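Local coordinates for protein putative Acetyltransferase (Lactobacillus plantarum WCFS1, PDB 3EFA) that is a putative N-acetyltransferase of the GNAT family, which probably transfers an acetyl group from acetyl-coenzyme A to an amine substrate not yet identified, at residues A49-L62 with C78-L92. Numbering follows the deposited sequence.
Sequences AVLYLQPDLPITTL and CTRKAYRGHGWGRQL. With FMT (formic acid), chain C.
Ala49 and Leu51 meet the start of helix 88-102: CB of Ala49 touches CD1 of Leu92, while both methyls of Leu51 reach CE3 of Trp88. This is part of a GNAT fold, where strand 57-66 pairs antiparallel with strand 71-79 and its hairpin with strand 48-52 packs on the helix that follows. Round the corner at Leu53 the two methyls part, CD1 going to CE1 of Tyr83 (3.7 Å) and CD2 over the six-membered ring of Trp88. CD1 of Leu57 lies over the centre of the Arg80 guanidinium. With the edge of that group Arg80 grips Pro58 O side-on, through NE and through NH2 (2.9 Å), both in the carbonyl plane; a bend at chi3 (-67°) brings it round. Ile59 wedges between two aromatic side chains, its CG2 centred over a face of Tyr83 and its CD1 over the five-membered ring of Trp88, 3.6 Å from the centroid. Ile59 O accepts from Arg80 N at 2.7 Å. Thr60 pairs with Thr79 across the antiparallel strands, and their OG1 atoms share a hydrogen bond of 2.7 Å. Thr79 OG1 also lies near O1 of a formate, at most a weak hydrogen bond; Gly85 N and Gly89 N donate to this formate, probably from the crystallisation liquor. Both amides belong to an Arg-x-x-Gly-x-Gly motif, Arg84 to Gly89, which runs from the loop into the helix, so the site is consistent with that of the acetyl-CoA pyrophosphate in relatives. Thr61 and Cys78 form a hydrogen-bonded pair, with Thr61 CA 3.6 Å from Leu92 CD2. Leu62 CD2 lies 4.2 Å from Leu92 CG.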
loop_
_atom_site.group_PDB
_atom_site.type_symbol
_atom_site.label_atom_id
_atom_site.label_comp_id
_atom_site.label_asym_id
_atom_site.label_seq_id
_atom_site.Cartn_x
_atom_site.Cartn_y
_atom_site.Cartn_z
ATOM N N ALA A 49 17.725 9.424 -11.169
ATOM C CA ALA A 49 17.475 9.593 -12.600
ATOM C C ALA A 49 17.347 11.081 -12.927
ATOM O O ALA A 49 16.509 11.762 -12.337
ATOM C CB ALA A 49 16.192 8.825 -13.036
ATOM N N VAL A 50 18.165 11.578 -13.865
ATOM C CA VAL A 50 18.128 12.991 -14.257
ATOM C C VAL A 50 18.050 13.195 -15.779
ATOM O O VAL A 50 18.837 12.597 -16.529
ATOM C CB VAL A 50 19.366 13.777 -13.683
ATOM C CG1 VAL A 50 19.320 15.262 -14.071
ATOM C CG2 VAL A 50 19.463 13.630 -12.182
ATOM N N LEU A 51 17.112 14.039 -16.227
ATOM C CA LEU A 51 16.998 14.422 -17.648
ATOM C C LEU A 51 17.624 15.803 -17.929
ATOM O O LEU A 51 17.260 16.806 -17.311
ATOM C CB LEU A 51 15.531 14.371 -18.130
ATOM C CG LEU A 51 15.219 14.503 -19.645
ATOM C CD1 LEU A 51 13.919 13.780 -20.065
ATOM C CD2 LEU A 51 15.214 15.974 -20.165
ATOM N N TYR A 52 18.569 15.837 -18.864
ATOM C CA TYR A 52 19.310 17.059 -19.228
ATOM C C TYR A 52 18.959 17.548 -20.653
ATOM O O TYR A 52 18.951 16.756 -21.613
ATOM C CB TYR A 52 20.818 16.783 -19.196
ATOM C CG TYR A 52 21.404 16.347 -17.861
ATOM C CD1 TYR A 52 22.051 17.265 -17.028
ATOM C CD2 TYR A 52 21.348 15.010 -17.446
ATOM C CE1 TYR A 52 22.603 16.872 -15.808
ATOM C CE2 TYR A 52 21.903 14.603 -16.224
ATOM C CZ TYR A 52 22.534 15.544 -15.411
ATOM O OH TYR A 52 23.093 15.160 -14.199
ATOM N N LEU A 53 18.669 18.837 -20.808
ATOM C CA LEU A 53 18.535 19.386 -22.161
ATOM C C LEU A 53 19.927 19.658 -22.705
ATOM O O LEU A 53 20.223 19.389 -23.868
ATOM C CB LEU A 53 17.719 20.671 -22.176
ATOM C CG LEU A 53 16.216 20.514 -21.994
ATOM C CD1 LEU A 53 15.526 21.806 -22.392
ATOM C CD2 LEU A 53 15.699 19.352 -22.829
ATOM N N GLN A 54 20.774 20.205 -21.841
ATOM C CA GLN A 54 22.180 20.380 -22.139
ATOM C C GLN A 54 22.932 19.848 -20.931
ATOM O O GLN A 54 22.318 19.565 -19.891
ATOM C CB GLN A 54 22.511 21.857 -22.351
ATOM C CG GLN A 54 21.554 22.604 -23.262
ATOM C CD GLN A 54 21.755 24.107 -23.187
ATOM O OE1 GLN A 54 22.690 24.592 -22.538
ATOM N NE2 GLN A 54 20.873 24.855 -23.844
ATOM N N PRO A 55 24.260 19.702 -21.066
ATOM C CA PRO A 55 25.129 19.183 -20.000
ATOM C C PRO A 55 25.143 20.087 -18.772
ATOM O O PRO A 55 25.451 19.626 -17.666
ATOM C CB PRO A 55 26.518 19.162 -20.656
ATOM C CG PRO A 55 26.238 19.091 -22.136
ATOM C CD PRO A 55 24.969 19.862 -22.350
ATOM N N ASP A 56 24.822 21.363 -18.963
ATOM C CA ASP A 56 24.724 22.283 -17.830
ATOM C C ASP A 56 23.275 22.628 -17.460
ATOM O O ASP A 56 23.027 23.615 -16.762
ATOM C CB ASP A 56 25.556 23.566 -18.056
ATOM C CG ASP A 56 25.118 24.370 -19.294
ATOM O OD1 ASP A 56 24.262 23.891 -20.081
ATOM O OD2 ASP A 56 25.651 25.493 -19.482
ATOM N N LEU A 57 22.326 21.816 -17.920
ATOM C CA LEU A 57 20.913 22.130 -17.719
ATOM C C LEU A 57 20.023 20.917 -17.380
ATOM O O LEU A 57 19.238 20.445 -18.222
ATOM C CB LEU A 57 20.367 22.882 -18.937
ATOM C CG LEU A 57 18.959 23.473 -18.836
ATOM C CD1 LEU A 57 18.854 24.418 -17.648
ATOM C CD2 LEU A 57 18.598 24.187 -20.135
ATOM N N PRO A 58 20.126 20.420 -16.134
ATOM C CA PRO A 58 19.172 19.383 -15.715
ATOM C C PRO A 58 17.787 20.005 -15.535
ATOM O O PRO A 58 17.727 21.127 -15.030
ATOM C CB PRO A 58 19.730 18.915 -14.367
ATOM C CG PRO A 58 20.504 20.076 -13.830
ATOM C CD PRO A 58 20.984 20.889 -15.027
ATOM N N ILE A 59 16.713 19.321 -15.940
ATOM C CA ILE A 59 15.363 19.905 -15.843
ATOM C C ILE A 59 14.298 19.074 -15.101
ATOM O O ILE A 59 13.293 19.622 -14.625
ATOM C CB ILE A 59 14.794 20.337 -17.227
ATOM C CG1 ILE A 59 14.561 19.127 -18.130
ATOM C CG2 ILE A 59 15.695 21.368 -17.901
ATOM C CD1 ILE A 59 13.633 19.425 -19.314
ATOM N N THR A 60 14.495 17.765 -15.006
ATOM C CA THR A 60 13.560 16.939 -14.257
ATOM C C THR A 60 14.303 15.742 -13.641
ATOM O O THR A 60 15.354 15.332 -14.160
ATOM C CB THR A 60 12.323 16.534 -15.139
ATOM O OG1 THR A 60 11.294 15.962 -14.319
ATOM C CG2 THR A 60 12.719 15.556 -16.256
ATOM N N THR A 61 13.789 15.220 -12.521
ATOM C CA THR A 61 14.485 14.173 -11.761
ATOM C C THR A 61 13.548 13.258 -10.967
ATOM O O THR A 61 12.430 13.636 -10.625
ATOM C CB THR A 61 15.536 14.779 -10.760
ATOM O OG1 THR A 61 16.258 13.724 -10.110
ATOM C CG2 THR A 61 14.849 15.614 -9.687
ATOM N N LEU A 62 14.022 12.054 -10.678
ATOM C CA LEU A 62 13.377 11.168 -9.703
ATOM C C LEU A 62 14.419 10.305 -8.957
ATOM O O LEU A 62 15.545 10.125 -9.433
ATOM C CB LEU A 62 12.285 10.305 -10.365
ATOM C CG LEU A 62 12.636 9.244 -11.422
ATOM C CD1 LEU A 62 13.191 7.961 -10.794
ATOM C CD2 LEU A 62 11.408 8.927 -12.276
ATOM N N CYS A 78 10.273 15.627 -9.378
ATOM C CA CYS A 78 10.077 17.067 -9.595
ATOM C C CYS A 78 10.706 17.616 -10.881
ATOM O O CYS A 78 11.603 17.000 -11.471
ATOM C CB CYS A 78 10.530 17.882 -8.367
ATOM S SG CYS A 78 12.324 17.915 -8.010
ATOM N N THR A 79 10.228 18.786 -11.301
ATOM C CA THR A 79 10.636 19.392 -12.567
ATOM C C THR A 79 10.928 20.879 -12.381
ATOM O O THR A 79 10.174 21.578 -11.702
ATOM C CB THR A 79 9.522 19.235 -13.636
ATOM O OG1 THR A 79 9.337 17.847 -13.941
ATOM C CG2 THR A 79 9.862 20.004 -14.926
ATOM N N ARG A 80 12.016 21.358 -12.984
ATOM C CA ARG A 80 12.358 22.782 -12.948
ATOM C C ARG A 80 11.160 23.619 -13.416
ATOM O O ARG A 80 10.494 23.278 -14.411
ATOM C CB ARG A 80 13.599 23.073 -13.813
ATOM C CG ARG A 80 14.208 24.460 -13.589
ATOM C CD ARG A 80 15.365 24.778 -14.540
ATOM N NE ARG A 80 16.545 23.950 -14.321
ATOM C CZ ARG A 80 17.737 24.395 -13.906
ATOM N NH1 ARG A 80 17.945 25.681 -13.644
ATOM N NH2 ARG A 80 18.741 23.541 -13.757
ATOM N N LYS A 81 10.899 24.714 -12.702
ATOM C CA LYS A 81 9.674 25.484 -12.883
ATOM C C LYS A 81 9.402 25.951 -14.315
ATOM O O LYS A 81 8.281 25.819 -14.820
ATOM C CB LYS A 81 9.625 26.677 -11.931
ATOM C CG LYS A 81 8.203 27.166 -11.685
ATOM C CD LYS A 81 8.167 28.586 -11.155
ATOM C CE LYS A 81 6.732 29.075 -11.018
ATOM N NZ LYS A 81 6.664 30.535 -10.738
ATOM N N ALA A 82 10.411 26.499 -14.974
ATOM C CA ALA A 82 10.189 27.023 -16.314
ATOM C C ALA A 82 9.852 25.933 -17.348
ATOM O O ALA A 82 9.390 26.241 -18.445
ATOM C CB ALA A 82 11.396 27.857 -16.765
ATOM N N TYR A 83 10.067 24.665 -17.001
ATOM C CA TYR A 83 9.920 23.577 -17.972
ATOM C C TYR A 83 8.749 22.637 -17.679
ATOM O O TYR A 83 8.606 21.589 -18.315
ATOM C CB TYR A 83 11.223 22.777 -18.073
ATOM C CG TYR A 83 12.372 23.594 -18.601
ATOM C CD1 TYR A 83 12.674 23.607 -19.959
ATOM C CD2 TYR A 83 13.148 24.375 -17.747
ATOM C CE1 TYR A 83 13.729 24.372 -20.454
ATOM C CE2 TYR A 83 14.199 25.141 -18.233
ATOM C CZ TYR A 83 14.481 25.133 -19.586
ATOM O OH TYR A 83 15.525 25.888 -20.074
ATOM N N ARG A 84 7.919 23.008 -16.709
ATOM C CA ARG A 84 6.765 22.193 -16.355
ATOM C C ARG A 84 5.702 22.233 -17.459
ATOM O O ARG A 84 5.556 23.240 -18.164
ATOM C CB ARG A 84 6.165 22.639 -15.010
ATOM C CG ARG A 84 7.186 22.759 -13.875
ATOM C CD ARG A 84 6.545 22.682 -12.490
ATOM N NE ARG A 84 7.568 22.706 -11.450
ATOM C CZ ARG A 84 7.615 23.575 -10.444
ATOM N NH1 ARG A 84 6.666 24.492 -10.306
ATOM N NH2 ARG A 84 8.617 23.521 -9.567
ATOM N N GLY A 85 4.978 21.124 -17.613
ATOM C CA GLY A 85 3.851 21.059 -18.526
ATOM C C GLY A 85 4.189 20.814 -19.984
ATOM O O GLY A 85 3.400 21.148 -20.874
ATOM N N HIS A 86 5.352 20.229 -20.243
ATOM C CA HIS A 86 5.745 19.914 -21.616
ATOM C C HIS A 86 6.044 18.423 -21.797
ATOM O O HIS A 86 6.672 18.037 -22.779
ATOM C CB HIS A 86 6.961 20.743 -22.043
ATOM C CG HIS A 86 6.730 22.225 -22.027
ATOM N ND1 HIS A 86 5.971 22.873 -22.976
ATOM C CD2 HIS A 86 7.182 23.188 -21.187
ATOM C CE1 HIS A 86 5.951 24.170 -22.716
ATOM N NE2 HIS A 86 6.679 24.385 -21.635
ATOM N N GLY A 87 5.611 17.600 -20.841
ATOM C CA GLY A 87 5.814 16.162 -20.915
ATOM C C GLY A 87 7.182 15.592 -20.530
ATOM O O GLY A 87 7.416 14.389 -20.699
ATOM N N TRP A 88 8.094 16.422 -20.025
ATOM C CA TRP A 88 9.422 15.908 -19.670
ATOM C C TRP A 88 9.399 14.873 -18.518
ATOM O O TRP A 88 10.057 13.826 -18.595
ATOM C CB TRP A 88 10.426 17.050 -19.385
ATOM C CG TRP A 88 10.692 17.959 -20.582
ATOM C CD1 TRP A 88 10.339 19.282 -20.705
ATOM C CD2 TRP A 88 11.356 17.609 -21.815
ATOM N NE1 TRP A 88 10.747 19.772 -21.930
ATOM C CE2 TRP A 88 11.371 18.771 -22.628
ATOM C CE3 TRP A 88 11.944 16.435 -22.303
ATOM C CZ2 TRP A 88 11.948 18.785 -23.909
ATOM C CZ3 TRP A 88 12.523 16.451 -23.576
ATOM C CH2 TRP A 88 12.518 17.620 -24.365
ATOM N N GLY A 89 8.652 15.161 -17.457
ATOM C CA GLY A 89 8.502 14.196 -16.377
ATOM C C GLY A 89 8.014 12.840 -16.880
ATOM O O GLY A 89 8.498 11.787 -16.457
ATOM N N ARG A 90 7.058 12.870 -17.803
ATOM C CA ARG A 90 6.476 11.651 -18.366
ATOM C C ARG A 90 7.506 10.862 -19.172
ATOM O O ARG A 90 7.543 9.627 -19.110
ATOM C CB ARG A 90 5.249 12.005 -19.228
ATOM C CG ARG A 90 4.270 10.858 -19.461
ATOM C CD ARG A 90 2.929 11.339 -20.053
ATOM N NE ARG A 90 3.129 12.245 -21.178
ATOM C CZ ARG A 90 2.670 13.494 -21.235
ATOM N NH1 ARG A 90 1.939 13.984 -20.239
ATOM N NH2 ARG A 90 2.930 14.248 -22.301
ATOM N N GLN A 91 8.339 11.592 -19.926
ATOM C CA GLN A 91 9.452 11.019 -20.681
ATOM C C GLN A 91 10.475 10.338 -19.753
ATOM O O GLN A 91 10.934 9.222 -20.028
ATOM C CB GLN A 91 10.145 12.119 -21.494
ATOM C CG GLN A 91 11.004 11.636 -22.662
ATOM C CD GLN A 91 10.342 11.862 -24.022
ATOM O OE1 GLN A 91 9.355 12.595 -24.130
ATOM N NE2 GLN A 91 10.890 11.237 -25.067
ATOM N N LEU A 92 10.833 11.009 -18.660
ATOM C CA LEU A 92 11.758 10.445 -17.672
ATOM C C LEU A 92 11.225 9.137 -17.075
ATOM O O LEU A 92 11.948 8.128 -17.003
ATOM C CB LEU A 92 12.051 11.455 -16.547
ATOM C CG LEU A 92 13.108 11.025 -15.503
ATOM C CD1 LEU A 92 14.416 10.542 -16.156
ATOM C CD2 LEU A 92 13.407 12.117 -14.481
HETATM C C FMT C . 6.332 17.927 -15.531
HETATM O O1 FMT C . 7.185 17.618 -16.367
HETATM O O2 FMT C . 5.658 18.959 -15.576
#